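PDB 6J5Y: FAA hydrolase family protein from Pseudomonas aeruginosa, which probably hydrolyses fumarylpyruvate, cleaving its carbon-carbon bond to release fumarate and pyruvate at a site that holds manganese. Local coordinates for residues R25-A37 with S171-T183. Sequence-based numbering, arbitrary orientation.
Sequences RVYCVGRNYAAHA and SDIDQLIWSVAET. With PYR (pyruvic acid), chain B.
Asn32 plugs into the backbone of Ile177 and Trp178, joining two loops of the fumarylacetoacetate hydrolase (FAH) fold: one leads from strand 26-30 of the mixed sheet around the pyruvate pocket to helix 34-39, the other from strand 166-172 to helix 180-190. Its side-chain amide bonds both polar groups of one residue: Trp178 N donates to OD1 at 2.9 Å, nearly straight at 170°, while ND2 reaches Trp178 O at 3.0 Å. With a second bond from ND2 to Thr201 O, three hydrogen bonds hold the buried amide and fix its rotation. The backbone carbonyl adds another tie, accepting from Ile177 N at 2.8 Å, with the donor above the carbonyl plane. Beside this polar knot lies the tightly packed part around the Tyr33 ring. Tyr33 CG sits anti to its own carbonyl carbon (chi1 -71°), which turns the ring toward Leu176, whose CD2 comes within 3.3 Å of Tyr33 CE1; Asp172 O lies in plane at the ring edge, and Gln175 CB approaches obliquely. Packing is thinner at the other end, where Val29 and Thr183 meet by single methyls, CG2 to CG2. Ile177 CD1 lies 3.6 Å from Arg31 O and close to Ala34 N. The side toward exposed Gln175 is wetter: a water accepts from Ala34 N, though its link to Gln175 O is too short to be trusted. Just before Asn32, Arg31 N donates to pyruvate OXT at 2.8 Å; further along, His36 CD2 lies 3.3 Å from pyruvate OXT.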
# COMPACT_ATOMS: atom_id res chain seq x y z
N ARG A 25 9.61 8.07 -0.47
CA ARG A 25 9.88 6.69 0.03
C ARG A 25 8.53 5.96 0.13
O ARG A 25 7.53 6.61 0.28
CB ARG A 25 10.53 6.66 1.40
CG ARG A 25 11.97 7.12 1.43
CD ARG A 25 12.66 6.75 2.72
NE ARG A 25 13.98 7.31 2.80
CZ ARG A 25 14.69 7.40 3.91
NH1 ARG A 25 14.23 6.94 5.05
NH2 ARG A 25 15.88 7.95 3.86
N VAL A 26 8.56 4.64 0.14
CA VAL A 26 7.30 3.87 0.25
C VAL A 26 7.41 2.95 1.46
O VAL A 26 8.23 2.07 1.45
CB VAL A 26 6.91 3.15 -1.04
CG1 VAL A 26 5.60 2.43 -0.88
CG2 VAL A 26 6.85 4.13 -2.19
N TYR A 27 6.64 3.28 2.47
CA TYR A 27 6.63 2.54 3.75
C TYR A 27 5.40 1.67 3.70
O TYR A 27 4.38 2.13 3.16
CB TYR A 27 6.60 3.48 4.94
CG TYR A 27 7.84 4.31 5.14
CD1 TYR A 27 9.01 3.74 5.61
CD2 TYR A 27 7.87 5.65 4.81
CE1 TYR A 27 10.16 4.49 5.81
CE2 TYR A 27 9.00 6.42 5.02
CZ TYR A 27 10.16 5.84 5.50
OH TYR A 27 11.27 6.61 5.69
N CYS A 28 5.50 0.48 4.28
CA CYS A 28 4.40 -0.50 4.32
C CYS A 28 4.31 -1.00 5.76
O CYS A 28 5.39 -1.19 6.40
CB CYS A 28 4.62 -1.65 3.34
SG CYS A 28 4.83 -1.15 1.62
N VAL A 29 3.09 -1.15 6.25
CA VAL A 29 2.85 -1.75 7.59
C VAL A 29 2.40 -3.20 7.39
O VAL A 29 1.44 -3.43 6.60
CB VAL A 29 1.83 -0.96 8.44
CG1 VAL A 29 1.81 -1.49 9.86
CG2 VAL A 29 2.10 0.54 8.44
N GLY A 30 3.08 -4.13 8.05
CA GLY A 30 2.74 -5.56 8.01
C GLY A 30 1.94 -5.97 9.24
O GLY A 30 2.22 -5.45 10.36
N ARG A 31 0.96 -6.84 9.02
CA ARG A 31 0.09 -7.45 10.06
C ARG A 31 -0.63 -6.34 10.84
O ARG A 31 -0.51 -6.30 12.09
CB ARG A 31 0.90 -8.36 10.99
CG ARG A 31 1.36 -9.65 10.32
CD ARG A 31 2.23 -10.54 11.20
NE ARG A 31 3.13 -11.29 10.36
CZ ARG A 31 4.34 -11.73 10.71
NH1 ARG A 31 4.80 -11.50 11.93
NH2 ARG A 31 5.07 -12.39 9.84
N ASN A 32 -1.33 -5.44 10.14
CA ASN A 32 -2.00 -4.29 10.79
C ASN A 32 -3.51 -4.49 10.89
O ASN A 32 -4.19 -3.53 11.24
CB ASN A 32 -1.72 -2.96 10.09
CG ASN A 32 -1.73 -1.79 11.05
OD1 ASN A 32 -1.70 -1.98 12.26
ND2 ASN A 32 -1.71 -0.58 10.50
N TYR A 33 -4.02 -5.68 10.61
CA TYR A 33 -5.44 -6.05 10.83
C TYR A 33 -5.41 -7.37 11.59
O TYR A 33 -4.76 -8.30 11.08
CB TYR A 33 -6.20 -6.17 9.51
CG TYR A 33 -6.49 -4.88 8.77
CD1 TYR A 33 -5.53 -4.28 7.98
CD2 TYR A 33 -7.74 -4.28 8.83
CE1 TYR A 33 -5.79 -3.13 7.26
CE2 TYR A 33 -8.02 -3.12 8.12
CZ TYR A 33 -7.04 -2.54 7.33
OH TYR A 33 -7.27 -1.38 6.64
N ALA A 34 -6.05 -7.44 12.75
CA ALA A 34 -6.00 -8.62 13.65
C ALA A 34 -6.41 -9.87 12.87
O ALA A 34 -5.69 -10.87 12.94
CB ALA A 34 -6.88 -8.39 14.87
N ALA A 35 -7.49 -9.79 12.09
CA ALA A 35 -8.05 -10.94 11.33
C ALA A 35 -7.00 -11.44 10.34
O ALA A 35 -6.82 -12.67 10.24
CB ALA A 35 -9.35 -10.57 10.66
N HIS A 36 -6.29 -10.55 9.65
CA HIS A 36 -5.19 -10.92 8.71
C HIS A 36 -4.01 -11.57 9.45
O HIS A 36 -3.51 -12.60 8.97
CB HIS A 36 -4.70 -9.72 7.90
CG HIS A 36 -3.63 -10.07 6.93
ND1 HIS A 36 -3.79 -11.07 5.99
CD2 HIS A 36 -2.38 -9.60 6.76
CE1 HIS A 36 -2.68 -11.18 5.29
NE2 HIS A 36 -1.81 -10.28 5.73
N ALA A 37 -3.55 -10.96 10.55
CA ALA A 37 -2.48 -11.53 11.41
C ALA A 37 -2.81 -12.99 11.76
O ALA A 37 -1.92 -13.87 11.57
CB ALA A 37 -2.28 -10.70 12.67
N SER A 171 -13.36 -5.38 4.76
CA SER A 171 -13.17 -4.94 6.16
C SER A 171 -13.41 -3.45 6.21
O SER A 171 -14.01 -2.91 5.25
CB SER A 171 -11.80 -5.34 6.65
OG SER A 171 -11.59 -4.86 7.98
N ASP A 172 -12.90 -2.80 7.25
CA ASP A 172 -13.02 -1.34 7.47
C ASP A 172 -11.68 -0.82 8.00
O ASP A 172 -11.10 -1.46 8.91
CB ASP A 172 -14.17 -1.01 8.44
CG ASP A 172 -14.60 0.43 8.30
OD1 ASP A 172 -13.81 1.31 8.68
OD2 ASP A 172 -15.68 0.65 7.74
N ILE A 173 -11.25 0.34 7.52
CA ILE A 173 -9.97 0.95 7.96
C ILE A 173 -9.99 1.15 9.48
O ILE A 173 -8.91 1.32 10.04
CB ILE A 173 -9.65 2.25 7.22
CG1 ILE A 173 -10.59 3.40 7.59
CG2 ILE A 173 -9.62 2.01 5.72
CD1 ILE A 173 -10.24 4.70 6.89
N ASP A 174 -11.16 1.12 10.13
CA ASP A 174 -11.25 1.34 11.60
C ASP A 174 -10.78 0.07 12.32
O ASP A 174 -10.63 0.15 13.53
CB ASP A 174 -12.64 1.85 12.01
CG ASP A 174 -13.70 0.77 12.10
OD1 ASP A 174 -13.34 -0.41 11.95
OD2 ASP A 174 -14.89 1.13 12.33
N GLN A 175 -10.48 -1.01 11.59
CA GLN A 175 -9.91 -2.29 12.10
C GLN A 175 -8.37 -2.24 12.13
O GLN A 175 -7.77 -3.26 12.53
CB GLN A 175 -10.37 -3.44 11.19
CG GLN A 175 -11.86 -3.72 11.22
CD GLN A 175 -12.35 -4.15 12.58
OE1 GLN A 175 -13.18 -3.50 13.20
NE2 GLN A 175 -11.82 -5.26 13.07
N LEU A 176 -7.74 -1.14 11.71
CA LEU A 176 -6.25 -1.00 11.74
C LEU A 176 -5.81 -1.12 13.20
O LEU A 176 -6.44 -0.45 14.04
CB LEU A 176 -5.82 0.36 11.17
CG LEU A 176 -5.95 0.56 9.66
CD1 LEU A 176 -5.63 2.00 9.28
CD2 LEU A 176 -5.04 -0.39 8.90
N ILE A 177 -4.78 -1.93 13.48
CA ILE A 177 -4.25 -2.09 14.87
C ILE A 177 -3.55 -0.78 15.24
O ILE A 177 -3.90 -0.19 16.27
CB ILE A 177 -3.32 -3.31 15.01
CG1 ILE A 177 -4.05 -4.63 14.71
CG2 ILE A 177 -2.70 -3.32 16.40
CD1 ILE A 177 -3.13 -5.84 14.50
N TRP A 178 -2.62 -0.33 14.41
CA TRP A 178 -2.10 1.06 14.43
C TRP A 178 -2.86 1.88 13.38
O TRP A 178 -2.64 1.67 12.20
CB TRP A 178 -0.59 1.11 14.22
CG TRP A 178 0.21 0.54 15.35
CD1 TRP A 178 -0.19 0.30 16.64
CD2 TRP A 178 1.59 0.15 15.29
NE1 TRP A 178 0.84 -0.20 17.38
CE2 TRP A 178 1.94 -0.33 16.57
CE3 TRP A 178 2.54 0.16 14.27
CZ2 TRP A 178 3.23 -0.78 16.86
CZ3 TRP A 178 3.81 -0.29 14.56
CH2 TRP A 178 4.14 -0.77 15.83
N SER A 179 -3.75 2.76 13.83
CA SER A 179 -4.47 3.75 12.99
C SER A 179 -3.46 4.52 12.12
O SER A 179 -2.25 4.48 12.41
CB SER A 179 -5.24 4.69 13.88
OG SER A 179 -4.34 5.49 14.66
N VAL A 180 -3.94 5.29 11.15
CA VAL A 180 -3.08 6.18 10.34
C VAL A 180 -2.21 7.01 11.29
O VAL A 180 -0.98 7.11 11.05
CB VAL A 180 -3.91 7.06 9.39
CG1 VAL A 180 -3.04 8.15 8.77
CG2 VAL A 180 -4.58 6.23 8.30
N ALA A 181 -2.82 7.61 12.31
CA ALA A 181 -2.16 8.54 13.26
C ALA A 181 -1.03 7.83 14.01
O ALA A 181 0.04 8.38 14.12
CB ALA A 181 -3.18 9.10 14.23
N GLU A 182 -1.32 6.65 14.55
CA GLU A 182 -0.32 5.79 15.21
C GLU A 182 0.81 5.39 14.24
O GLU A 182 1.99 5.40 14.68
CB GLU A 182 -1.04 4.55 15.73
CG GLU A 182 -1.79 4.78 17.02
CD GLU A 182 -2.81 3.69 17.29
OE1 GLU A 182 -3.61 3.41 16.40
OE2 GLU A 182 -2.78 3.12 18.38
N THR A 183 0.49 4.97 13.01
CA THR A 183 1.51 4.47 12.04
C THR A 183 2.45 5.64 11.70
O THR A 183 3.66 5.43 11.61
CB THR A 183 0.89 3.80 10.81
OG1 THR A 183 0.17 4.74 10.02
CG2 THR A 183 -0.03 2.65 11.14
C PYR B . 0.53 -6.90 5.38
O PYR B . -0.06 -6.02 4.72
OXT PYR B . 0.03 -7.40 6.41
CA PYR B . 1.72 -7.25 4.95
O3 PYR B . 2.18 -6.63 3.98
CB PYR B . 2.59 -8.30 5.57
O HOH W 1 -7.73 -5.42 13.62